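Local coordinates for protein 2',5'-phosphodiesterase 12 (PDB 4ZKF) that belongs to the endonuclease/exonuclease/phosphatase family, with a DNase I-like fold, and binds magnesium ions, at residues A[203-208]-A[225-230]; A[246-251]-A[290-295]; A[306-311]-A[344-349]. All blocks are in the same frame, centred on the assembly; numbering follows the deposited sequence.

Overall arrangement
All three contacts lie in the part of the chain with the DNase I-like fold, and each closes before the next opens, so none nest or cross. Contact 1 closes the loop through helix 207-220 and sets the start of that helix against edge strand 223-229. Contact 2 closes a largely helical excursion by pairing strands 244-253 and 287-295. Contact 3 closes the beta-alpha-beta unit around helix 317-338, next in the same sheet to contact 2. Arg228 of contact 1 makes a salt bridge to Asp251 of contact 2. Glu204 of contact 1 and Asp349 of contact 3 each bind a magnesium ion, and one water links the two ions.

Contact 1: A[203-208]-A[225-230]; sequences QEVDRA and GVFRIK. With MG (magnesium ion), chain B.
The ring of Phe227 packs against Val205 and Arg207, and no hydrogen bond crosses between 203-208 and 225-230. Its CE1 lies 3.3 Å from the backbone O of Val205, which sits at the ring edge, near the ring plane. The CG1 methyl of Val205 reaches the same corner, 3.9 Å from Phe227 CE1. Next to CE1 on the rim, Phe227 CZ comes 3.8 Å from Arg207 CA. CG of Phe227 stands anti to the backbone N (chi1 176°), which carries the ring across toward the other segment.

The Arg207 side chain lies at the surface, across Phe227 and Ile229. Its chain runs out straight and then bends at chi3 (-62°), bringing one face of the guanidinium over Phe227 and Ile229. NH1 is 3.8 Å from Phe227 CE2, and NH2 is 3.7 Å from Ile229 CD1. The guanidinium and ring planes are 66° apart, so this is not a flat stack.

Glu204 points away from this packing. Its OE2 binds a magnesium ion at 2.0 Å, and five waters complete the shell. One of these waters also donates to Glu204 OE1. Asn154 bonds OE2 and the backbone N of Ala157 bonds OE1, so both carboxylate oxygens are held.

Glu204 and Val205 both face Gly234 in a G1 beta bulge, where strand 199-205 ends. Asp206 then takes the N-cap position of helix 207-220 without a capping bond; its carboxylate bonds the backbone N of Asp158 and Thr159. From this helix, Phe210 meets the Phe227 ring and Leu214 packs on Val205. Strand 223-229 is the outermost strand beside 234-240.

Contact 2: A[246-251]-A[290-295]; sequences LLSQHD and VSVLQS
Leu246 to Gln249 and Val290 to Ser295 run antiparallel, at 160° between strand directions, with a classic beta bulge at Leu247 and Ser248. Both bulge residues face Val292, and its O accepts from both amides. Leu247 N lies 2.8 Å from Val292 O, nearly in line with the carbonyl. Ser248 N meets the same oxygen at 3.2 Å, in the carbonyl plane on a lone pair. Val292 N returns a bond to Ser248 O, and His250 N bonds to Val290 O. The bulge moves the register by one residue between the Leu246-Leu293 and Ser248-Val292 pairs.

On one face, CD1 of Leu246 rests 3.8 Å from Ser291 CB and 3.9 Å from Leu293 CD2. Val226 of strand 223-229 covers Leu246, Gln249 and Ser291 here, so the edge of the neighbouring sheet packs on this face.

On the face of Ser248 and Val292, Ser248 OG stands between the backbone N and the carbonyl carbon (chi1 58°). This brings it 3.5 Å from Val292 CB. The same hydroxyl hydrogen-bonds His250 NE2 within the segment. The bond to NE2 keeps the imidazole beside the strand, with its CD2 near Val292 CG2, and Tyr339 OH also bonds the hydroxyl. Val334 of helix 317-338 packs on His250 and Val292.

Past His250 the pairing passes to a side chain. Asp251 OD1 accepts from Val290 N at 3.0 Å, on its anti side and 32° out of the carboxylate plane, while OD2 forms a salt bridge with Arg228. A water joins three side chains at this end: it accepts from Gln249 NE2, donates to Asp251 OD1 and is hydrogen-bonded to Ser291 OG at 2.7 Å.

Contact 3: A[306-311]-A[344-349]; sequences ANTHLY and VIFCGD. With MG (magnesium ion), chain C.
A beta-alpha-beta unit, made by strand 302-309, helix 317-338 and strand 344-349, brings His309 and Asp349 together at a magnesium site. The strands are parallel. Ala306 N bonds to Ile345 O at 2.8 Å, nearly straight at 173°. Ala306 O then takes Cys347 N, and the pattern continues to Leu310 N, which bonds to Asp349 O at 3.0 Å.

On the helix-covered face, the Ala306 methyl makes an off-centre CH-pi contact with Phe346, 4.0 Å from CB to the ring centroid. The CG2 methyl of Thr308 meets the same ring 3.6 Å from CE1. Met324 and Ile331 of the helix pack on Phe346. Gly348, opposite Thr308, has backbone angles that call for glycine, and a CB there would strike Thr308 O.

On the other face, Asn307 lies beside Cys347, and its OD1 probably accepts from Gln203 NE2. His309 and Asp349 point the same way, side by side, their planes 24° apart. In each, CG is anti to the backbone N (chi1 -169° for His309), which sends both side chains to the metal. Asp349 OD2 binds the magnesium ion at 2.6 Å. His309 NE2 lies 2.9 Å from the metal, which sits in the plane of the imidazole at its edge. Asn351 completes the protein part of the site. Asn154 also bonds Asp349 OD2, and the backbone N of Asn351 bonds OD1. The carboxylate is therefore held with OD2 turned to the metal.

Contact 1: A[203-208]-A[225-230]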
ATOM      1  N   GLN A 203      -2.097   4.568   0.136  1.00  7.81           N
ATOM      2  CA  GLN A 203      -1.769   5.956   0.387  1.00  9.17           C
ATOM      3  C   GLN A 203      -1.193   6.116   1.789  1.00  8.85           C
ATOM      4  O   GLN A 203      -1.346   5.231   2.632  1.00  8.09           O
ATOM      5  CB  GLN A 203      -3.008   6.844   0.209  1.00  9.96           C
ATOM      6  CG  GLN A 203      -3.749   6.627  -1.123  1.00  8.46           C
ATOM      7  CD  GLN A 203      -4.786   5.491  -1.034  1.00  9.62           C
ATOM      8  OE1 GLN A 203      -5.400   5.292   0.009  1.00  9.50           O
ATOM      9  NE2 GLN A 203      -4.968   4.746  -2.126  1.00 10.02           N
ATOM     10  N   GLU A 204      -0.550   7.265   2.020  1.00  9.01           N
ATOM     11  CA  GLU A 204       0.154   7.570   3.265  1.00 10.19           C
ATOM     12  C   GLU A 204       1.171   6.485   3.605  1.00 10.84           C
ATOM     13  O   GLU A 204       1.257   6.022   4.738  1.00 12.79           O
ATOM     14  CB  GLU A 204      -0.840   7.776   4.425  1.00  8.75           C
ATOM     15  CG  GLU A 204      -1.617   9.073   4.303  1.00 12.86           C
ATOM     16  CD  GLU A 204      -2.203   9.560   5.625  1.00 13.77           C
ATOM     17  OE1 GLU A 204      -1.576   9.361   6.695  1.00 12.07           O
ATOM     18  OE2 GLU A 204      -3.291  10.150   5.572  1.00 11.52           O
ATOM     19  N   VAL A 205       1.939   6.099   2.596  1.00 10.12           N
ATOM     20  CA  VAL A 205       3.007   5.129   2.754  1.00  7.71           C
ATOM     21  C   VAL A 205       4.322   5.860   3.087  1.00  9.18           C
ATOM     22  O   VAL A 205       4.836   6.602   2.256  1.00 11.43           O
ATOM     23  CB  VAL A 205       3.173   4.296   1.475  1.00  8.34           C
ATOM     24  CG1 VAL A 205       4.282   3.245   1.629  1.00  9.63           C
ATOM     25  CG2 VAL A 205       1.837   3.616   1.117  1.00 10.90           C
ATOM     26  N   ASP A 206       4.860   5.650   4.285  1.00 13.40           N
ATOM     27  CA  ASP A 206       6.202   6.174   4.608  1.00 11.39           C
ATOM     28  C   ASP A 206       7.211   5.481   3.701  1.00 12.38           C
ATOM     29  O   ASP A 206       7.063   4.302   3.415  1.00 12.90           O
ATOM     30  CB  ASP A 206       6.574   5.923   6.077  1.00 15.84           C
ATOM     31  CG  ASP A 206       5.590   6.548   7.068  1.00 17.07           C
ATOM     32  OD1 ASP A 206       4.652   5.841   7.530  1.00 16.60           O
ATOM     33  OD2 ASP A 206       5.789   7.731   7.431  1.00 18.48           O
ATOM     34  N   ARG A 207       8.249   6.190   3.266  1.00 13.58           N
ATOM     35  CA  ARG A 207       9.286   5.559   2.448  1.00 15.54           C
ATOM     36  C   ARG A 207       9.847   4.283   3.087  1.00 14.56           C
ATOM     37  O   ARG A 207      10.045   3.274   2.412  1.00 15.53           O
ATOM     38  CB  ARG A 207      10.427   6.542   2.186  1.00 19.45           C
ATOM     39  CG  ARG A 207      11.347   6.085   1.062  1.00 29.31           C
ATOM     40  CD  ARG A 207      12.556   6.994   0.892  1.00 43.15           C
ATOM     41  NE  ARG A 207      12.202   8.370   0.541  1.00 45.06           N
ATOM     42  CZ  ARG A 207      11.888   8.780  -0.687  1.00 40.83           C
ATOM     43  NH1 ARG A 207      11.851   7.915  -1.696  1.00 38.52           N
ATOM     44  NH2 ARG A 207      11.590  10.058  -0.901  1.00 40.65           N
ATOM     45  N   ALA A 208      10.088   4.323   4.392  1.00 15.91           N
ATOM     46  CA  ALA A 208      10.692   3.184   5.081  1.00 18.77           C
ATOM     47  C   ALA A 208       9.688   2.052   5.234  1.00 13.80           C
ATOM     48  O   ALA A 208      10.061   0.880   5.280  1.00 16.75           O
ATOM     49  CB  ALA A 208      11.226   3.602   6.429  1.00 22.88           C
ATOM     50  N   GLY A 225       6.017  -4.036  -6.240  1.00 12.16           N
ATOM     51  CA  GLY A 225       5.490  -2.693  -6.068  1.00 13.41           C
ATOM     52  C   GLY A 225       6.342  -1.540  -6.571  1.00 13.17           C
ATOM     53  O   GLY A 225       7.549  -1.686  -6.819  1.00 11.26           O
ATOM     54  N   VAL A 226       5.695  -0.389  -6.720  1.00 11.78           N
ATOM     55  CA  VAL A 226       6.346   0.857  -7.089  1.00 10.15           C
ATOM     56  C   VAL A 226       5.884   1.953  -6.133  1.00 12.33           C
ATOM     57  O   VAL A 226       4.749   1.926  -5.642  1.00 11.37           O
ATOM     58  CB  VAL A 226       6.035   1.266  -8.539  1.00 12.89           C
ATOM     59  CG1 VAL A 226       6.665   0.263  -9.511  1.00 16.02           C
ATOM     60  CG2 VAL A 226       4.526   1.338  -8.757  1.00 13.94           C
ATOM     61  N   PHE A 227       6.766   2.912  -5.866  1.00 10.64           N
ATOM     62  CA  PHE A 227       6.501   3.952  -4.872  1.00  9.99           C
ATOM     63  C   PHE A 227       6.699   5.327  -5.488  1.00 14.09           C
ATOM     64  O   PHE A 227       7.610   5.514  -6.285  1.00 12.90           O
ATOM     65  CB  PHE A 227       7.435   3.745  -3.675  1.00 11.23           C
ATOM     66  CG  PHE A 227       7.338   4.801  -2.605  1.00 13.78           C
ATOM     67  CD1 PHE A 227       6.411   4.689  -1.580  1.00 11.07           C
ATOM     68  CD2 PHE A 227       8.236   5.860  -2.571  1.00 14.54           C
ATOM     69  CE1 PHE A 227       6.341   5.647  -0.576  1.00 11.73           C
ATOM     70  CE2 PHE A 227       8.174   6.821  -1.564  1.00 14.15           C
ATOM     71  CZ  PHE A 227       7.225   6.714  -0.570  1.00 14.07           C
ATOM     72  N   ARG A 228       5.859   6.286  -5.116  1.00 10.79           N
ATOM     73  CA  ARG A 228       6.066   7.680  -5.520  1.00 10.49           C
ATOM     74  C   ARG A 228       5.836   8.602  -4.331  1.00 12.87           C
ATOM     75  O   ARG A 228       4.752   8.630  -3.760  1.00 12.25           O
ATOM     76  CB  ARG A 228       5.138   8.059  -6.681  1.00 13.04           C
ATOM     77  CG  ARG A 228       5.247   9.516  -7.135  1.00 13.06           C
ATOM     78  CD  ARG A 228       6.597   9.808  -7.803  1.00 14.96           C
ATOM     79  NE  ARG A 228       6.774   9.015  -9.020  1.00 15.76           N
ATOM     80  CZ  ARG A 228       7.909   8.955  -9.712  1.00 20.21           C
ATOM     81  NH1 ARG A 228       8.974   9.643  -9.308  1.00 21.00           N
ATOM     82  NH2 ARG A 228       7.980   8.206 -10.807  1.00 20.82           N
ATOM     83  N   ILE A 229       6.867   9.352  -3.940  1.00 12.46           N
ATOM     84  CA  ILE A 229       6.745  10.247  -2.798  1.00 11.97           C
ATOM     85  C   ILE A 229       5.853  11.458  -3.106  1.00 13.25           C
ATOM     86  O   ILE A 229       5.751  11.896  -4.256  1.00 14.59           O
ATOM     87  CB  ILE A 229       8.149  10.760  -2.345  1.00 14.38           C
ATOM     88  CG1 ILE A 229       8.108  11.338  -0.925  1.00 15.67           C
ATOM     89  CG2 ILE A 229       8.695  11.762  -3.327  1.00 15.40           C
ATOM     90  CD1 ILE A 229       8.054  10.277   0.153  1.00 16.06           C
ATOM     91  N   LYS A 230       5.194  11.977  -2.075  1.00 11.62           N
ATOM     92  CA  LYS A 230       4.609  13.314  -2.126  1.00 16.76           C
ATOM     93  C   LYS A 230       5.658  14.226  -1.477  1.00 17.69           C
ATOM     94  O   LYS A 230       6.563  14.707  -2.146  1.00 17.66           O
ATOM     95  CB  LYS A 230       3.260  13.379  -1.392  1.00 17.56           C
ATOM     96  CG  LYS A 230       2.473  14.692  -1.602  1.00 20.66           C
ATOM     97  CD  LYS A 230       1.328  14.886  -0.574  1.00 25.81           C
ATOM     98  CE  LYS A 230       0.709  13.559  -0.140  1.00 26.55           C
ATOM     99  NZ  LYS A 230      -0.199  13.588   1.060  1.00 34.92           N
TER
HETATM  100 MG    MG B 701      -4.521  10.616   7.057  1.00 15.61          MG
HETATM  101  O   HOH W   1      -2.984  10.913   8.366  1.00 14.48           O
HETATM  102  O   HOH W   2      -4.537  12.813   6.704  1.00 18.53           O
HETATM  103  O   HOH W   3      -5.813  10.865   8.963  1.00 19.35           O
HETATM  104  O   HOH W   4      -6.420  10.521   5.935  1.00 17.52           O
HETATM  105  O   HOH W   5      -4.707   8.451   7.326  1.00 11.44           O

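Contact 2: A[246-251]-A[290-295]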
ATOM      1  N   LEU A 246       4.442  -5.036 -15.130  1.00 12.51           N
ATOM      2  CA  LEU A 246       4.388  -3.588 -15.236  1.00 10.98           C
ATOM      3  C   LEU A 246       4.863  -3.146 -16.622  1.00 15.75           C
ATOM      4  O   LEU A 246       6.040  -3.301 -16.955  1.00 14.75           O
ATOM      5  CB  LEU A 246       5.247  -2.943 -14.155  1.00 11.07           C
ATOM      6  CG  LEU A 246       5.282  -1.411 -14.196  1.00 13.19           C
ATOM      7  CD1 LEU A 246       3.887  -0.798 -14.063  1.00 12.17           C
ATOM      8  CD2 LEU A 246       6.206  -0.870 -13.125  1.00 12.83           C
ATOM      9  N   LEU A 247       3.956  -2.591 -17.421  1.00 11.32           N
ATOM     10  CA  LEU A 247       4.302  -2.221 -18.797  1.00 15.29           C
ATOM     11  C   LEU A 247       4.852  -0.798 -18.873  1.00 16.50           C
ATOM     12  O   LEU A 247       5.898  -0.557 -19.482  1.00 17.26           O
ATOM     13  CB  LEU A 247       3.086  -2.379 -19.714  1.00 14.11           C
ATOM     14  CG  LEU A 247       3.274  -2.174 -21.225  1.00 17.88           C
ATOM     15  CD1 LEU A 247       4.333  -3.122 -21.815  1.00 14.36           C
ATOM     16  CD2 LEU A 247       1.932  -2.377 -21.945  1.00 18.02           C
ATOM     17  N   SER A 248       4.171   0.157 -18.251  1.00 13.94           N
ATOM     18  CA  SER A 248       4.686   1.526 -18.258  1.00 14.02           C
ATOM     19  C   SER A 248       4.185   2.342 -17.071  1.00 13.23           C
ATOM     20  O   SER A 248       3.216   1.957 -16.416  1.00 13.16           O
ATOM     21  CB  SER A 248       4.320   2.234 -19.574  1.00 17.49           C
ATOM     22  OG  SER A 248       2.915   2.273 -19.792  1.00 15.76           O
ATOM     23  N   GLN A 249       4.862   3.455 -16.795  1.00 13.86           N
ATOM     24  CA  GLN A 249       4.495   4.323 -15.671  1.00 12.97           C
ATOM     25  C   GLN A 249       4.325   5.747 -16.144  1.00 14.87           C
ATOM     26  O   GLN A 249       5.051   6.198 -17.021  1.00 13.63           O
ATOM     27  CB  GLN A 249       5.557   4.269 -14.581  1.00 12.75           C
ATOM     28  CG  GLN A 249       5.729   2.908 -13.964  1.00 13.59           C
ATOM     29  CD  GLN A 249       6.816   2.912 -12.938  1.00 21.20           C
ATOM     30  OE1 GLN A 249       7.968   2.590 -13.240  1.00 21.64           O
ATOM     31  NE2 GLN A 249       6.478   3.310 -11.720  1.00 16.16           N
ATOM     32  N   HIS A 250       3.377   6.467 -15.559  1.00 12.32           N
ATOM     33  CA  HIS A 250       3.041   7.791 -16.061  1.00 13.91           C
ATOM     34  C   HIS A 250       2.686   8.711 -14.902  1.00 13.14           C
ATOM     35  O   HIS A 250       1.695   9.428 -14.963  1.00 13.81           O
ATOM     36  CB  HIS A 250       1.878   7.702 -17.070  1.00 14.76           C
ATOM     37  CG  HIS A 250       2.112   6.703 -18.162  1.00 14.61           C
ATOM     38  ND1 HIS A 250       2.659   7.047 -19.379  1.00 15.53           N
ATOM     39  CD2 HIS A 250       1.930   5.361 -18.197  1.00 16.28           C
ATOM     40  CE1 HIS A 250       2.789   5.961 -20.125  1.00 15.51           C
ATOM     41  NE2 HIS A 250       2.356   4.926 -19.429  1.00 17.00           N
ATOM     42  N   ASP A 251       3.480   8.669 -13.834  1.00 12.92           N
ATOM     43  CA  ASP A 251       3.190   9.482 -12.654  1.00 10.39           C
ATOM     44  C   ASP A 251       3.292  10.967 -12.978  1.00 16.00           C
ATOM     45  O   ASP A 251       4.162  11.370 -13.747  1.00 13.74           O
ATOM     46  CB  ASP A 251       4.150   9.176 -11.494  1.00 12.33           C
ATOM     47  CG  ASP A 251       4.160   7.710 -11.088  1.00 13.65           C
ATOM     48  OD1 ASP A 251       3.338   6.901 -11.593  1.00 11.09           O
ATOM     49  OD2 ASP A 251       5.008   7.369 -10.239  1.00 13.52           O
ATOM     50  N   VAL A 290       0.426   6.484 -11.900  1.00 10.58           N
ATOM     51  CA  VAL A 290      -0.266   5.795 -12.989  1.00 10.50           C
ATOM     52  C   VAL A 290       0.594   4.645 -13.500  1.00 14.43           C
ATOM     53  O   VAL A 290       1.728   4.855 -13.947  1.00 12.76           O
ATOM     54  CB  VAL A 290      -0.591   6.720 -14.181  1.00 12.15           C
ATOM     55  CG1 VAL A 290      -1.387   5.938 -15.228  1.00 11.77           C
ATOM     56  CG2 VAL A 290      -1.358   7.970 -13.738  1.00 13.96           C
ATOM     57  N   SER A 291       0.052   3.435 -13.434  1.00 11.89           N
ATOM     58  CA  SER A 291       0.793   2.248 -13.836  1.00 11.03           C
ATOM     59  C   SER A 291      -0.023   1.461 -14.838  1.00 11.71           C
ATOM     60  O   SER A 291      -1.141   1.053 -14.522  1.00 12.94           O
ATOM     61  CB  SER A 291       1.119   1.369 -12.608  1.00 11.48           C
ATOM     62  OG  SER A 291       1.754   2.132 -11.587  1.00 12.95           O
ATOM     63  N   VAL A 292       0.516   1.240 -16.040  1.00  8.77           N
ATOM     64  CA  VAL A 292      -0.173   0.382 -17.002  1.00  9.02           C
ATOM     65  C   VAL A 292       0.348  -1.036 -16.880  1.00 11.28           C
ATOM     66  O   VAL A 292       1.554  -1.282 -17.001  1.00 13.35           O
ATOM     67  CB  VAL A 292      -0.022   0.892 -18.440  1.00 11.91           C
ATOM     68  CG1 VAL A 292      -0.586  -0.114 -19.414  1.00 10.32           C
ATOM     69  CG2 VAL A 292      -0.744   2.231 -18.579  1.00 12.17           C
ATOM     70  N   LEU A 293      -0.575  -1.959 -16.619  1.00 11.74           N
ATOM     71  CA  LEU A 293      -0.259  -3.350 -16.369  1.00  9.06           C
ATOM     72  C   LEU A 293      -0.657  -4.222 -17.540  1.00 13.52           C
ATOM     73  O   LEU A 293      -1.737  -4.060 -18.097  1.00 11.90           O
ATOM     74  CB  LEU A 293      -0.961  -3.856 -15.110  1.00 11.87           C
ATOM     75  CG  LEU A 293      -0.778  -3.086 -13.807  1.00 10.24           C
ATOM     76  CD1 LEU A 293      -1.521  -3.806 -12.674  1.00 11.43           C
ATOM     77  CD2 LEU A 293       0.702  -2.968 -13.515  1.00 11.69           C
ATOM     78  N   GLN A 294       0.228  -5.150 -17.892  1.00 11.12           N
ATOM     79  CA  GLN A 294      -0.020  -6.132 -18.936  1.00 10.22           C
ATOM     80  C   GLN A 294      -0.451  -7.456 -18.316  1.00 11.33           C
ATOM     81  O   GLN A 294       0.228  -7.982 -17.436  1.00 11.58           O
ATOM     82  CB  GLN A 294       1.257  -6.312 -19.783  1.00 12.70           C
ATOM     83  CG  GLN A 294       1.238  -7.477 -20.755  1.00 11.79           C
ATOM     84  CD  GLN A 294       0.229  -7.276 -21.874  1.00 12.91           C
ATOM     85  OE1 GLN A 294       0.249  -6.259 -22.558  1.00 14.90           O
ATOM     86  NE2 GLN A 294      -0.650  -8.252 -22.067  1.00 13.32           N
ATOM     87  N   SER A 295      -1.586  -7.993 -18.752  1.00  9.57           N
ATOM     88  CA  SER A 295      -1.967  -9.332 -18.320  1.00 11.28           C
ATOM     89  C   SER A 295      -0.979 -10.387 -18.792  1.00 13.05           C
ATOM     90  O   SER A 295      -0.617 -10.428 -19.966  1.00 11.56           O
ATOM     91  CB  SER A 295      -3.355  -9.694 -18.829  1.00 12.55           C
ATOM     92  OG  SER A 295      -3.623 -11.049 -18.540  1.00 15.50           O
TER
HETATM   93  O   HOH W   6       3.657   4.059 -11.301  1.00 12.09           O

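Contact 3: A[306-311]-A[344-349]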
ATOM      1  N   ALA A 306      -4.571   3.822 -11.673  1.00 11.21           N
ATOM      2  CA  ALA A 306      -4.187   5.122 -11.128  1.00  9.47           C
ATOM      3  C   ALA A 306      -4.428   5.135  -9.632  1.00 10.14           C
ATOM      4  O   ALA A 306      -5.329   4.448  -9.135  1.00 11.62           O
ATOM      5  CB  ALA A 306      -4.968   6.264 -11.823  1.00 11.43           C
ATOM      6  N   ASN A 307      -3.637   5.932  -8.915  1.00  9.37           N
ATOM      7  CA  ASN A 307      -3.685   5.967  -7.457  1.00  8.53           C
ATOM      8  C   ASN A 307      -3.377   7.377  -7.029  1.00 10.83           C
ATOM      9  O   ASN A 307      -2.446   7.978  -7.556  1.00  8.23           O
ATOM     10  CB  ASN A 307      -2.669   4.980  -6.865  1.00  8.31           C
ATOM     11  CG  ASN A 307      -2.678   4.942  -5.342  1.00 10.39           C
ATOM     12  OD1 ASN A 307      -3.683   5.244  -4.690  1.00 11.34           O
ATOM     13  ND2 ASN A 307      -1.568   4.516  -4.775  1.00  9.30           N
ATOM     14  N   THR A 308      -4.152   7.929  -6.105  1.00 10.69           N
ATOM     15  CA  THR A 308      -3.826   9.266  -5.630  1.00  8.71           C
ATOM     16  C   THR A 308      -4.235   9.526  -4.188  1.00 10.99           C
ATOM     17  O   THR A 308      -4.942   8.742  -3.560  1.00 11.61           O
ATOM     18  CB  THR A 308      -4.467  10.359  -6.536  1.00 11.85           C
ATOM     19  OG1 THR A 308      -3.834  11.615  -6.272  1.00 12.25           O
ATOM     20  CG2 THR A 308      -6.000  10.482  -6.307  1.00 11.95           C
ATOM     21  N   HIS A 309      -3.737  10.639  -3.667  1.00 10.20           N
ATOM     22  CA  HIS A 309      -4.155  11.160  -2.372  1.00 12.03           C
ATOM     23  C   HIS A 309      -4.340  12.642  -2.572  1.00 13.36           C
ATOM     24  O   HIS A 309      -3.354  13.356  -2.737  1.00 12.25           O
ATOM     25  CB  HIS A 309      -3.106  10.883  -1.293  1.00 12.27           C
ATOM     26  CG  HIS A 309      -3.584  11.164   0.105  1.00 11.56           C
ATOM     27  ND1 HIS A 309      -2.746  11.079   1.198  1.00 14.06           N
ATOM     28  CD2 HIS A 309      -4.796  11.510   0.581  1.00 15.60           C
ATOM     29  CE1 HIS A 309      -3.431  11.375   2.291  1.00 14.67           C
ATOM     30  NE2 HIS A 309      -4.676  11.636   1.952  1.00 14.05           N
ATOM     31  N   LEU A 310      -5.587  13.111  -2.576  1.00 11.05           N
ATOM     32  CA  LEU A 310      -5.849  14.498  -2.939  1.00 11.95           C
ATOM     33  C   LEU A 310      -5.687  15.395  -1.732  1.00 14.74           C
ATOM     34  O   LEU A 310      -5.579  14.917  -0.606  1.00 15.29           O
ATOM     35  CB  LEU A 310      -7.252  14.668  -3.520  1.00 13.96           C
ATOM     36  CG  LEU A 310      -7.572  13.966  -4.836  1.00 11.26           C
ATOM     37  CD1 LEU A 310      -8.877  14.538  -5.352  1.00 11.62           C
ATOM     38  CD2 LEU A 310      -6.445  14.166  -5.849  1.00 12.73           C
ATOM     39  N   TYR A 311      -5.684  16.699  -1.985  1.00 13.92           N
ATOM     40  CA  TYR A 311      -5.530  17.702  -0.932  1.00 17.65           C
ATOM     41  C   TYR A 311      -6.526  17.483   0.196  1.00 18.30           C
ATOM     42  O   TYR A 311      -7.698  17.216  -0.050  1.00 19.33           O
ATOM     43  CB  TYR A 311      -5.692  19.098  -1.527  1.00 16.28           C
ATOM     44  CG  TYR A 311      -5.509  20.237  -0.546  1.00 17.61           C
ATOM     45  CD1 TYR A 311      -4.397  20.298   0.293  1.00 21.46           C
ATOM     46  CD2 TYR A 311      -6.435  21.269  -0.485  1.00 20.32           C
ATOM     47  CE1 TYR A 311      -4.225  21.355   1.179  1.00 24.81           C
ATOM     48  CE2 TYR A 311      -6.270  22.326   0.397  1.00 23.77           C
ATOM     49  CZ  TYR A 311      -5.165  22.366   1.217  1.00 26.11           C
ATOM     50  OH  TYR A 311      -5.016  23.418   2.091  1.00 27.61           O
ATOM     51  N   VAL A 344      -9.774   1.536 -17.156  1.00 16.12           N
ATOM     52  CA  VAL A 344      -9.167   2.325 -16.088  1.00 13.58           C
ATOM     53  C   VAL A 344      -9.709   1.891 -14.716  1.00 14.50           C
ATOM     54  O   VAL A 344     -10.912   1.707 -14.535  1.00 11.49           O
ATOM     55  CB  VAL A 344      -9.426   3.848 -16.310  1.00 13.85           C
ATOM     56  CG1 VAL A 344      -9.143   4.647 -15.040  1.00 13.30           C
ATOM     57  CG2 VAL A 344      -8.590   4.366 -17.482  1.00 12.73           C
ATOM     58  N   ILE A 345      -8.793   1.683 -13.776  1.00 10.80           N
ATOM     59  CA  ILE A 345      -9.103   1.555 -12.350  1.00  9.73           C
ATOM     60  C   ILE A 345      -8.443   2.727 -11.652  1.00 13.07           C
ATOM     61  O   ILE A 345      -7.243   2.904 -11.802  1.00 11.73           O
ATOM     62  CB  ILE A 345      -8.555   0.243 -11.767  1.00  8.70           C
ATOM     63  CG1 ILE A 345      -9.179  -0.943 -12.474  1.00 10.59           C
ATOM     64  CG2 ILE A 345      -8.767   0.167 -10.245  1.00 11.14           C
ATOM     65  CD1 ILE A 345      -8.436  -2.252 -12.208  1.00 13.90           C
ATOM     66  N   PHE A 346      -9.198   3.522 -10.892  1.00  8.76           N
ATOM     67  CA  PHE A 346      -8.611   4.708 -10.278  1.00  9.02           C
ATOM     68  C   PHE A 346      -8.898   4.682  -8.786  1.00 11.31           C
ATOM     69  O   PHE A 346      -9.992   5.026  -8.349  1.00 10.14           O
ATOM     70  CB  PHE A 346      -9.137   5.966 -10.996  1.00  8.66           C
ATOM     71  CG  PHE A 346      -8.511   7.279 -10.544  1.00 14.13           C
ATOM     72  CD1 PHE A 346      -7.519   7.334  -9.574  1.00  9.85           C
ATOM     73  CD2 PHE A 346      -8.879   8.452 -11.171  1.00 13.29           C
ATOM     74  CE1 PHE A 346      -6.952   8.554  -9.180  1.00 10.65           C
ATOM     75  CE2 PHE A 346      -8.327   9.661 -10.825  1.00 13.88           C
ATOM     76  CZ  PHE A 346      -7.370   9.723  -9.810  1.00 10.72           C
ATOM     77  N   CYS A 347      -7.888   4.248  -8.028  1.00  9.88           N
ATOM     78  CA  CYS A 347      -7.948   4.129  -6.577  1.00  8.79           C
ATOM     79  C   CYS A 347      -7.532   5.421  -5.915  1.00 11.66           C
ATOM     80  O   CYS A 347      -6.747   6.188  -6.475  1.00 11.59           O
ATOM     81  CB  CYS A 347      -7.021   3.006  -6.092  1.00  9.37           C
ATOM     82  SG  CYS A 347      -7.507   1.346  -6.610  1.00 13.59           S
ATOM     83  N   GLY A 348      -8.008   5.661  -4.701  1.00 10.89           N
ATOM     84  CA  GLY A 348      -7.420   6.745  -3.953  1.00 10.28           C
ATOM     85  C   GLY A 348      -8.125   7.132  -2.684  1.00 10.98           C
ATOM     86  O   GLY A 348      -9.246   6.714  -2.415  1.00  9.36           O
ATOM     87  N   ASP A 349      -7.426   7.936  -1.894  1.00 11.56           N
ATOM     88  CA  ASP A 349      -8.053   8.708  -0.834  1.00 11.69           C
ATOM     89  C   ASP A 349      -8.329  10.069  -1.443  1.00 13.10           C
ATOM     90  O   ASP A 349      -7.406  10.861  -1.626  1.00  9.97           O
ATOM     91  CB  ASP A 349      -7.142   8.818   0.389  1.00 11.33           C
ATOM     92  CG  ASP A 349      -7.746   9.663   1.496  1.00 14.34           C
ATOM     93  OD1 ASP A 349      -8.797  10.316   1.279  1.00 12.92           O
ATOM     94  OD2 ASP A 349      -7.162   9.676   2.593  1.00 15.63           O
TER
HETATM   95 MG    MG C 702      -6.895  11.929   3.807  1.00 32.63          MG
HETATM   96  O   HOH W   4      -6.420  10.521   5.935  1.00 17.52           O